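Local coordinates for aac(6')-Ii (Enterococcus faecium, PDB 1N71), which probably transfers an acetyl group from acetyl-coenzyme A to the 6'-amino group of aminoglycoside antibiotics, the reaction behind its resistance phenotype, at residues A[1-9]-A[41-52]; A[88-96]-A[145-153]. All coordinates share one frame; numbering follows the deposited sequence.

Contact 1. Residues A[1-9]-A[41-52]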
loop_
_atom_site.group_PDB
_atom_site.type_symbol
_atom_site.label_atom_id
_atom_site.label_comp_id
_atom_site.label_asym_id
_atom_site.label_seq_id
_atom_site.Cartn_x
_atom_site.Cartn_y
_atom_site.Cartn_z
ATOM N N MET A 1 28.714 11.819 -12.488
ATOM C CA MET A 1 27.436 11.631 -13.232
ATOM C C MET A 1 26.338 12.505 -12.634
ATOM O O MET A 1 26.500 13.044 -11.539
ATOM C CB MET A 1 27.037 10.154 -13.210
ATOM C CG MET A 1 26.999 9.533 -11.831
ATOM S SD MET A 1 25.490 9.934 -10.964
ATOM C CE MET A 1 24.531 8.514 -11.350
ATOM N N ILE A 2 25.221 12.648 -13.341
ATOM C CA ILE A 2 24.149 13.505 -12.852
ATOM C C ILE A 2 22.792 12.859 -12.584
ATOM O O ILE A 2 22.397 11.893 -13.238
ATOM C CB ILE A 2 23.919 14.694 -13.810
ATOM C CG1 ILE A 2 23.322 14.201 -15.127
ATOM C CG2 ILE A 2 25.241 15.405 -14.081
ATOM C CD1 ILE A 2 22.933 15.322 -16.073
ATOM N N ILE A 3 22.088 13.427 -11.609
ATOM C CA ILE A 3 20.760 12.971 -11.219
ATOM C C ILE A 3 19.761 14.014 -11.715
ATOM O O ILE A 3 19.837 15.181 -11.329
ATOM C CB ILE A 3 20.629 12.880 -9.687
ATOM C CG1 ILE A 3 21.719 11.973 -9.117
ATOM C CG2 ILE A 3 19.248 12.369 -9.313
ATOM C CD1 ILE A 3 21.642 10.547 -9.579
ATOM N N SER A 4 18.831 13.604 -12.571
ATOM C CA SER A 4 17.842 14.539 -13.093
ATOM C C SER A 4 16.539 13.825 -13.421
ATOM O O SER A 4 16.451 12.602 -13.324
ATOM C CB SER A 4 18.374 15.217 -14.355
ATOM O OG SER A 4 18.498 14.278 -15.412
ATOM N N GLU A 5 15.524 14.593 -13.808
ATOM C CA GLU A 5 14.238 14.006 -14.158
ATOM C C GLU A 5 14.442 13.129 -15.383
ATOM O O GLU A 5 15.147 13.505 -16.320
ATOM C CB GLU A 5 13.197 15.093 -14.453
ATOM C CG GLU A 5 12.987 16.071 -13.302
ATOM C CD GLU A 5 11.797 16.992 -13.513
ATOM O OE1 GLU A 5 11.577 17.445 -14.658
ATOM O OE2 GLU A 5 11.090 17.277 -12.522
ATOM N N PHE A 6 13.830 11.953 -15.359
ATOM C CA PHE A 6 13.936 10.992 -16.449
ATOM C C PHE A 6 13.222 11.487 -17.709
ATOM O O PHE A 6 12.082 11.936 -17.646
ATOM C CB PHE A 6 13.341 9.658 -15.985
ATOM C CG PHE A 6 13.490 8.541 -16.971
ATOM C CD1 PHE A 6 12.687 8.479 -18.104
ATOM C CD2 PHE A 6 14.437 7.543 -16.763
ATOM C CE1 PHE A 6 12.823 7.435 -19.018
ATOM C CE2 PHE A 6 14.582 6.497 -17.668
ATOM C CZ PHE A 6 13.772 6.442 -18.798
ATOM N N ASP A 7 13.901 11.411 -18.850
ATOM C CA ASP A 7 13.302 11.831 -20.116
ATOM C C ASP A 7 12.372 10.724 -20.592
ATOM O O ASP A 7 12.812 9.737 -21.180
ATOM C CB ASP A 7 14.377 12.080 -21.175
ATOM C CG ASP A 7 13.792 12.557 -22.500
ATOM O OD1 ASP A 7 12.912 11.861 -23.050
ATOM O OD2 ASP A 7 14.210 13.626 -22.992
ATOM N N ARG A 8 11.082 10.898 -20.335
ATOM C CA ARG A 8 10.069 9.917 -20.708
ATOM C C ARG A 8 9.978 9.651 -22.211
ATOM O O ARG A 8 9.310 8.710 -22.636
ATOM C CB ARG A 8 8.707 10.378 -20.187
ATOM C CG ARG A 8 8.651 10.523 -18.677
ATOM C CD ARG A 8 7.491 11.400 -18.245
ATOM N NE ARG A 8 7.381 11.475 -16.791
ATOM C CZ ARG A 8 6.670 12.390 -16.138
ATOM N NH1 ARG A 8 5.999 13.323 -16.807
ATOM N NH2 ARG A 8 6.622 12.366 -14.814
ATOM N N ASN A 9 10.652 10.470 -23.012
ATOM C CA ASN A 9 10.612 10.307 -24.461
ATOM C C ASN A 9 11.909 9.769 -25.059
ATOM O O ASN A 9 12.121 9.870 -26.267
ATOM C CB ASN A 9 10.271 11.641 -25.132
ATOM C CG ASN A 9 8.978 12.242 -24.616
ATOM O OD1 ASN A 9 7.932 11.590 -24.611
ATOM N ND2 ASN A 9 9.042 13.496 -24.182
ATOM N N MET A 41 6.243 5.798 -16.429
ATOM C CA MET A 41 6.349 7.038 -17.199
ATOM C C MET A 41 5.094 7.906 -17.083
ATOM O O MET A 41 5.039 9.007 -17.635
ATOM C CB MET A 41 6.607 6.723 -18.677
ATOM C CG MET A 41 7.902 5.975 -18.948
ATOM S SD MET A 41 9.364 6.889 -18.427
ATOM C CE MET A 41 9.662 6.142 -16.812
ATOM N N ASN A 42 4.089 7.405 -16.371
ATOM C CA ASN A 42 2.832 8.127 -16.181
ATOM C C ASN A 42 3.073 9.563 -15.699
ATOM O O ASN A 42 3.849 9.795 -14.773
ATOM C CB ASN A 42 1.963 7.382 -15.167
ATOM C CG ASN A 42 0.539 7.894 -15.128
ATOM O OD1 ASN A 42 0.303 9.095 -15.015
ATOM N ND2 ASN A 42 -0.420 6.981 -15.212
ATOM N N PRO A 43 2.404 10.549 -16.322
ATOM C CA PRO A 43 2.551 11.961 -15.954
ATOM C C PRO A 43 2.310 12.268 -14.474
ATOM O O PRO A 43 2.917 13.185 -13.920
ATOM C CB PRO A 43 1.535 12.658 -16.854
ATOM C CG PRO A 43 1.550 11.813 -18.074
ATOM C CD PRO A 43 1.530 10.413 -17.502
ATOM N N GLU A 44 1.431 11.503 -13.834
ATOM C CA GLU A 44 1.125 11.736 -12.425
ATOM C C GLU A 44 2.268 11.301 -11.518
ATOM O O GLU A 44 2.382 11.769 -10.386
ATOM C CB GLU A 44 -0.147 10.987 -12.021
ATOM C CG GLU A 44 -0.020 9.483 -12.110
ATOM N N ARG A 45 3.109 10.403 -12.016
ATOM C CA ARG A 45 4.236 9.909 -11.233
ATOM C C ARG A 45 5.475 10.750 -11.438
ATOM O O ARG A 45 5.534 11.603 -12.325
ATOM C CB ARG A 45 4.579 8.467 -11.615
ATOM C CG ARG A 45 3.479 7.458 -11.376
ATOM C CD ARG A 45 4.019 6.055 -11.559
ATOM N NE ARG A 45 2.969 5.046 -11.493
ATOM C CZ ARG A 45 3.195 3.740 -11.435
ATOM N NH1 ARG A 45 4.440 3.276 -11.429
ATOM N NH2 ARG A 45 2.174 2.894 -11.397
ATOM N N ILE A 46 6.471 10.496 -10.601
ATOM C CA ILE A 46 7.744 11.180 -10.692
ATOM C C ILE A 46 8.732 10.103 -11.125
ATOM O O ILE A 46 8.661 8.960 -10.656
ATOM C CB ILE A 46 8.140 11.786 -9.330
ATOM C CG1 ILE A 46 7.183 12.937 -8.997
ATOM C CG2 ILE A 46 9.575 12.282 -9.361
ATOM C CD1 ILE A 46 7.296 13.451 -7.579
ATOM N N ALA A 47 9.620 10.463 -12.047
ATOM C CA ALA A 47 10.624 9.547 -12.572
ATOM C C ALA A 47 11.970 10.264 -12.632
ATOM O O ALA A 47 12.156 11.196 -13.418
ATOM C CB ALA A 47 10.220 9.077 -13.958
ATOM N N VAL A 48 12.901 9.823 -11.795
ATOM C CA VAL A 48 14.225 10.426 -11.724
ATOM C C VAL A 48 15.301 9.418 -12.099
ATOM O O VAL A 48 15.288 8.279 -11.635
ATOM C CB VAL A 48 14.493 10.965 -10.304
ATOM C CG1 VAL A 48 15.898 11.539 -10.206
ATOM C CG2 VAL A 48 13.454 12.020 -9.958
ATOM N N ALA A 49 16.243 9.846 -12.932
ATOM C CA ALA A 49 17.307 8.956 -13.364
ATOM C C ALA A 49 18.695 9.409 -12.955
ATOM O O ALA A 49 18.940 10.592 -12.696
ATOM C CB ALA A 49 17.254 8.783 -14.870
ATOM N N ALA A 50 19.594 8.438 -12.887
ATOM C CA ALA A 50 20.986 8.672 -12.550
ATOM C C ALA A 50 21.723 8.222 -13.803
ATOM O O ALA A 50 21.677 7.045 -14.162
ATOM C CB ALA A 50 21.394 7.824 -11.362
ATOM N N VAL A 51 22.376 9.161 -14.479
ATOM C CA VAL A 51 23.090 8.833 -15.704
ATOM C C VAL A 51 24.560 9.216 -15.669
ATOM O O VAL A 51 24.921 10.333 -15.299
ATOM C CB VAL A 51 22.434 9.516 -16.921
ATOM C CG1 VAL A 51 23.186 9.149 -18.196
ATOM C CG2 VAL A 51 20.982 9.091 -17.029
ATOM N N ASP A 52 25.406 8.267 -16.048
ATOM C CA ASP A 52 26.840 8.495 -16.097
ATOM C C ASP A 52 27.161 8.569 -17.581
ATOM O O ASP A 52 27.061 7.569 -18.296
ATOM C CB ASP A 52 27.592 7.333 -15.449
ATOM C CG ASP A 52 29.065 7.633 -15.258
ATOM O OD1 ASP A 52 29.722 8.035 -16.240
ATOM O OD2 ASP A 52 29.566 7.465 -14.127
HETATM O O HOH W 1 10.552 12.624 -15.311
#
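Ala50 is squeezed from two directions by two residues of 1-9: its CB lies 3.2 Å from Met1 CE and 3.3 Å from Ile3 CD1, both closer than carbon atoms usually pack. Met1 gets there by folding back, with CG lodged between the backbone N and the carbonyl carbon (chi1 52°) and further bends at chi2 and chi3, and Ile3 brings in the end of its longer branch. Its other branch, CG2, meets Val48 CG1 at 3.6 Å. Strands 2-5 and 46-52 run antiparallel beneath these side chains. Ile2 and Val51, and likewise Ser4 and Ala49, form hydrogen-bonded pairs with reciprocal N-H to O bonds, of which Val51 N to Ile2 O is nearly straight at 173°. One more bond continues the pairing past the end of strand 2-5, from Phe6 N to Ala47 O at 2.7 Å, and a water donates to both Ala47 O and Phe6 O. Phe6 leaves the sheet with CG anti to its backbone N (chi1 -175°), which carries the ring over to Ala49 CB and to Met41. There Met41 SD stands 4.3 Å from the ring centroid in an oblique Met-aromatic contact, while its CE sits above the rim of one face. Arg8 slides along Met41 in the opposite direction, CG against SD at 3.7 Å. Beyond the two segments, Phe59 meets the Phe6 ring with the planes nearly perpendicular, and helix 11-24 adds Leu13. The arrangement is that of the N-terminal antiparallel edge of the GNAT sheet, where the first strand pairs with the second across an intervening helical excursion.

Contact 2. Residues A[88-96]-A[145-153]. With COA (coenzyme A), chain E.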
loop_
_atom_site.group_PDB
_atom_site.type_symbol
_atom_site.label_atom_id
_atom_site.label_comp_id
_atom_site.label_asym_id
_atom_site.label_seq_id
_atom_site.Cartn_x
_atom_site.Cartn_y
_atom_site.Cartn_z
ATOM N N GLY A 88 22.159 5.929 -4.678
ATOM C CA GLY A 88 20.851 5.772 -4.068
ATOM C C GLY A 88 20.458 6.976 -3.226
ATOM O O GLY A 88 19.311 7.431 -3.264
ATOM N N THR A 89 21.408 7.497 -2.458
ATOM C CA THR A 89 21.142 8.648 -1.602
ATOM C C THR A 89 20.736 9.843 -2.453
ATOM O O THR A 89 19.746 10.521 -2.170
ATOM C CB THR A 89 22.387 9.030 -0.777
ATOM O OG1 THR A 89 22.726 7.953 0.106
ATOM C CG2 THR A 89 22.120 10.290 0.038
ATOM N N ARG A 90 21.507 10.097 -3.500
ATOM C CA ARG A 90 21.221 11.217 -4.382
ATOM C C ARG A 90 19.865 11.067 -5.069
ATOM O O ARG A 90 19.152 12.054 -5.271
ATOM C CB ARG A 90 22.361 11.355 -5.394
ATOM C CG ARG A 90 23.694 11.607 -4.695
ATOM C CD ARG A 90 24.865 11.491 -5.644
ATOM N NE ARG A 90 24.815 12.512 -6.677
ATOM C CZ ARG A 90 25.647 12.564 -7.710
ATOM N NH1 ARG A 90 26.592 11.643 -7.843
ATOM N NH2 ARG A 90 25.534 13.540 -8.602
ATOM N N LEU A 91 19.493 9.838 -5.415
ATOM C CA LEU A 91 18.199 9.602 -6.051
ATOM C C LEU A 91 17.058 9.864 -5.070
ATOM O O LEU A 91 16.062 10.498 -5.415
ATOM C CB LEU A 91 18.095 8.158 -6.568
ATOM C CG LEU A 91 18.884 7.798 -7.829
ATOM C CD1 LEU A 91 18.750 6.303 -8.117
ATOM C CD2 LEU A 91 18.373 8.622 -9.002
ATOM N N VAL A 92 17.199 9.373 -3.845
ATOM C CA VAL A 92 16.158 9.577 -2.847
ATOM C C VAL A 92 15.992 11.057 -2.521
ATOM O O VAL A 92 14.875 11.560 -2.461
ATOM C CB VAL A 92 16.463 8.787 -1.569
ATOM C CG1 VAL A 92 15.498 9.180 -0.459
ATOM C CG2 VAL A 92 16.343 7.298 -1.866
ATOM N N ASN A 93 17.102 11.759 -2.327
ATOM C CA ASN A 93 17.029 13.181 -2.021
ATOM C C ASN A 93 16.406 13.978 -3.162
ATOM O O ASN A 93 15.670 14.939 -2.923
ATOM C CB ASN A 93 18.419 13.729 -1.686
ATOM C CG ASN A 93 18.934 13.223 -0.351
ATOM O OD1 ASN A 93 18.181 13.125 0.615
ATOM N ND2 ASN A 93 20.220 12.916 -0.288
ATOM N N TYR A 94 16.686 13.582 -4.402
ATOM C CA TYR A 94 16.120 14.287 -5.546
ATOM C C TYR A 94 14.622 13.995 -5.601
ATOM O O TYR A 94 13.814 14.874 -5.883
ATOM C CB TYR A 94 16.801 13.842 -6.843
ATOM C CG TYR A 94 16.536 14.747 -8.028
ATOM C CD1 TYR A 94 15.333 14.686 -8.724
ATOM C CD2 TYR A 94 17.494 15.668 -8.450
ATOM C CE1 TYR A 94 15.087 15.520 -9.814
ATOM C CE2 TYR A 94 17.258 16.508 -9.538
ATOM C CZ TYR A 94 16.053 16.426 -10.215
ATOM O OH TYR A 94 15.817 17.249 -11.294
ATOM N N LEU A 95 14.251 12.749 -5.329
ATOM C CA LEU A 95 12.843 12.388 -5.339
ATOM C C LEU A 95 12.100 13.238 -4.307
ATOM O O LEU A 95 11.038 13.789 -4.590
ATOM C CB LEU A 95 12.668 10.904 -5.001
ATOM C CG LEU A 95 11.215 10.453 -4.814
ATOM C CD1 LEU A 95 10.463 10.535 -6.134
ATOM C CD2 LEU A 95 11.193 9.034 -4.285
ATOM N N GLU A 96 12.666 13.340 -3.112
ATOM C CA GLU A 96 12.035 14.113 -2.047
ATOM C C GLU A 96 11.794 15.566 -2.446
ATOM O O GLU A 96 10.746 16.125 -2.139
ATOM C CB GLU A 96 12.866 14.008 -0.768
ATOM C CG GLU A 96 12.724 12.631 -0.114
ATOM C CD GLU A 96 13.541 12.471 1.154
ATOM O OE1 GLU A 96 13.779 13.477 1.846
ATOM O OE2 GLU A 96 13.931 11.328 1.469
ATOM N N GLU A 145 17.861 -0.472 6.346
ATOM C CA GLU A 145 18.825 0.387 7.019
ATOM C C GLU A 145 19.273 1.530 6.115
ATOM O O GLU A 145 19.642 2.605 6.594
ATOM C CB GLU A 145 20.024 -0.449 7.468
ATOM C CG GLU A 145 21.050 0.309 8.289
ATOM C CD GLU A 145 21.879 -0.624 9.160
ATOM O OE1 GLU A 145 22.241 -1.718 8.683
ATOM O OE2 GLU A 145 22.168 -0.260 10.320
ATOM N N PHE A 146 19.247 1.292 4.809
ATOM C CA PHE A 146 19.609 2.325 3.846
ATOM C C PHE A 146 18.605 3.464 4.008
ATOM O O PHE A 146 18.973 4.638 4.089
ATOM C CB PHE A 146 19.534 1.768 2.421
ATOM C CG PHE A 146 19.420 2.829 1.355
ATOM C CD1 PHE A 146 20.507 3.646 1.041
ATOM C CD2 PHE A 146 18.221 3.018 0.676
ATOM C CE1 PHE A 146 20.396 4.638 0.063
ATOM C CE2 PHE A 146 18.094 4.004 -0.302
ATOM C CZ PHE A 146 19.185 4.817 -0.610
ATOM N N TYR A 147 17.326 3.108 4.065
ATOM C CA TYR A 147 16.281 4.107 4.213
ATOM C C TYR A 147 16.343 4.783 5.577
ATOM O O TYR A 147 16.149 5.993 5.679
ATOM C CB TYR A 147 14.912 3.465 3.982
ATOM C CG TYR A 147 14.715 3.017 2.549
ATOM C CD1 TYR A 147 14.573 3.951 1.518
ATOM C CD2 TYR A 147 14.697 1.663 2.220
ATOM C CE1 TYR A 147 14.418 3.547 0.199
ATOM C CE2 TYR A 147 14.541 1.244 0.898
ATOM C CZ TYR A 147 14.402 2.192 -0.105
ATOM O OH TYR A 147 14.238 1.786 -1.405
ATOM N N GLU A 148 16.625 4.013 6.628
ATOM C CA GLU A 148 16.725 4.603 7.958
ATOM C C GLU A 148 17.750 5.725 7.953
ATOM O O GLU A 148 17.519 6.788 8.521
ATOM C CB GLU A 148 17.144 3.567 9.001
ATOM C CG GLU A 148 16.113 2.505 9.282
ATOM C CD GLU A 148 16.292 1.889 10.653
ATOM O OE1 GLU A 148 17.451 1.624 11.041
ATOM O OE2 GLU A 148 15.274 1.663 11.339
ATOM N N LYS A 149 18.888 5.489 7.307
ATOM C CA LYS A 149 19.932 6.498 7.255
ATOM C C LYS A 149 19.507 7.740 6.481
ATOM O O LYS A 149 20.110 8.800 6.630
ATOM C CB LYS A 149 21.216 5.901 6.671
ATOM C CG LYS A 149 21.846 4.864 7.602
ATOM C CD LYS A 149 23.225 4.439 7.140
ATOM C CE LYS A 149 23.862 3.483 8.140
ATOM N NZ LYS A 149 25.232 3.083 7.714
ATOM N N LEU A 150 18.460 7.616 5.668
ATOM C CA LEU A 150 17.963 8.760 4.913
ATOM C C LEU A 150 16.794 9.427 5.629
ATOM O O LEU A 150 16.109 10.275 5.062
ATOM C CB LEU A 150 17.544 8.342 3.502
ATOM C CG LEU A 150 18.712 7.866 2.639
ATOM C CD1 LEU A 150 18.237 7.593 1.226
ATOM C CD2 LEU A 150 19.807 8.930 2.642
ATOM N N GLY A 151 16.561 9.027 6.874
ATOM C CA GLY A 151 15.492 9.637 7.647
ATOM C C GLY A 151 14.157 8.926 7.667
ATOM O O GLY A 151 13.198 9.436 8.256
ATOM N N TYR A 152 14.072 7.767 7.025
ATOM C CA TYR A 152 12.815 7.020 7.022
ATOM C C TYR A 152 12.742 6.183 8.288
ATOM O O TYR A 152 13.767 5.784 8.839
ATOM C CB TYR A 152 12.705 6.117 5.788
ATOM C CG TYR A 152 12.546 6.897 4.500
ATOM C CD1 TYR A 152 13.588 7.685 4.008
ATOM C CD2 TYR A 152 11.327 6.916 3.818
ATOM C CE1 TYR A 152 13.417 8.484 2.872
ATOM C CE2 TYR A 152 11.146 7.715 2.681
ATOM C CZ TYR A 152 12.194 8.496 2.220
ATOM O OH TYR A 152 12.011 9.317 1.132
ATOM N N LYS A 153 11.527 5.921 8.741
ATOM C CA LYS A 153 11.313 5.145 9.957
ATOM C C LYS A 153 10.370 3.984 9.683
ATOM O O LYS A 153 9.459 4.105 8.874
ATOM C CB LYS A 153 10.716 6.068 11.027
ATOM C CG LYS A 153 9.987 5.385 12.172
ATOM C CD LYS A 153 9.416 6.427 13.141
ATOM C CE LYS A 153 8.736 5.774 14.335
ATOM N NZ LYS A 153 8.439 6.759 15.421
HETATM N N1A COA E . 22.180 -2.336 4.227
HETATM C C2A COA E . 22.648 -1.429 5.103
HETATM N N3A COA E . 23.100 -0.181 4.843
HETATM C C4A COA E . 23.023 0.108 3.498
HETATM C C5A COA E . 22.572 -0.718 2.493
HETATM C C6A COA E . 22.117 -2.014 2.894
HETATM N N6A COA E . 21.655 -2.909 2.024
HETATM N N7A COA E . 22.643 -0.082 1.263
HETATM C C8A COA E . 23.140 1.086 1.548
HETATM N N9A COA E . 23.400 1.275 2.885
HETATM C C1B COA E . 23.965 2.457 3.552
HETATM C C2B COA E . 25.416 2.739 3.154
HETATM O O2B COA E . 26.293 1.992 4.007
HETATM C C3B COA E . 25.625 4.229 3.404
HETATM O O3B COA E . 25.796 4.424 4.818
HETATM P P3B COA E . 27.052 5.251 5.401
HETATM O O7A COA E . 28.238 4.520 4.892
HETATM O O8A COA E . 26.867 5.175 6.871
HETATM O O9A COA E . 26.884 6.613 4.838
HETATM C C4B COA E . 24.251 4.792 3.012
HETATM O O4B COA E . 23.351 3.691 3.192
HETATM C C5B COA E . 24.167 5.366 1.591
HETATM O O5B COA E . 24.254 4.314 0.622
HETATM P P1A COA E . 24.290 4.608 -0.965
HETATM O O1A COA E . 25.675 4.413 -1.447
HETATM O O2A COA E . 23.582 5.879 -1.238
HETATM O O3A COA E . 23.379 3.400 -1.502
HETATM P P2A COA E . 23.385 2.727 -2.962
HETATM O O4A COA E . 24.169 1.475 -2.900
HETATM O O5A COA E . 23.695 3.739 -3.992
HETATM O O6A COA E . 21.835 2.335 -3.117
HETATM C CBP COA E . 20.197 0.600 -2.638
HETATM C CCP COA E . 21.144 1.645 -2.063
HETATM C CDP COA E . 19.566 -0.168 -1.469
HETATM C CEP COA E . 19.087 1.324 -3.456
HETATM C CAP COA E . 21.040 -0.374 -3.569
HETATM O OAP COA E . 22.040 -1.084 -2.831
HETATM C C9P COA E . 20.162 -1.315 -4.413
HETATM O O9P COA E . 19.955 -1.069 -5.609
HETATM N N8P COA E . 19.653 -2.379 -3.778
HETATM C C7P COA E . 18.796 -3.394 -4.383
HETATM C C6P COA E . 17.361 -2.913 -4.584
HETATM C C5P COA E . 16.520 -2.971 -3.322
HETATM O O5P COA E . 16.464 -4.008 -2.649
HETATM N N4P COA E . 15.858 -1.848 -3.004
HETATM C C3P COA E . 14.987 -1.680 -1.835
HETATM C C2P COA E . 13.603 -1.182 -2.220
HETATM S S1P COA E . 12.271 -2.070 -1.393
#
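Val92 and Leu150 reach toward each other tip to tip at the centre, where Leu150 CD1 settles 3.5 Å from Val92 CB and also touches both of its methyl branches. The second Leu150 methyl, CD2, lies against Thr89 CG2 at 3.7 Å. Phe146 extends the apolar surface: a chi1 of 160° swings the ring off beside the carbonyl carbon, opposite the backbone N, and it slides past Val92 and points CZ at the backbone of helix 87-101, 3.6 Å from Gly88 C. Gly88 C and Thr89 N lie at the ring edge, while the coenzyme A carbon CCP sits over the centre of one face. At this end the contact turns polar. Gly88 N donates to coenzyme A O5A, and Thr89 grips O2A twice, through its backbone N and, at 2.6 Å, through OG1. Lys149 carries NZ to the 3'-phosphate oxygen O8A at 2.8 Å. At the opposite end Tyr152 OH donates to Glu96 OE2 over 2.8 Å, approaching from above the carboxylate plane. Lys173 holds the other oxygen, Glu96 OE1, in a salt bridge and also bonds Leu150 O. The turn leading to Tyr152 is a Schellman motif, Tyr152 N to Tyr147 O and Gly151 N to Glu148 O, with Gly151 as C-prime; Leu150 N separately bonds Tyr147 O. Apolar side chains and one Tyr152-Glu96 hydrogen bond join helix 87-101 to the end of helix 144-149 and the turn after it. Lys149 serves the 3'-phosphate, whereas backbone amides at the N-terminal end of helix 87-101 bind the pyrophosphate, as in other GNAT enzymes, where the helix dipole would probably add attraction.

Both contacts are partly buried, but contact 2 is the more central, its centre about 9 Å from the centre of the chain, against about 15 Å for that of contact 1. Contact 1 is strand pairing at the outermost edge of the sheet, bonded mainly through backbone amides; contact 2 joins a helix to a helix end and the turn that follows, has one side-chain hydrogen bond of its own and adds bonds to coenzyme A. They share no segment, yet helix 87-101 connects them. Its Tyr94 packs on Ile3, Glu5 and Val48, and Arg90 NH2 probably bonds Met1 O at 3.1 Å. One face of this helix rests on the strands of contact 1, while Val92 and Glu96 meet 145-153.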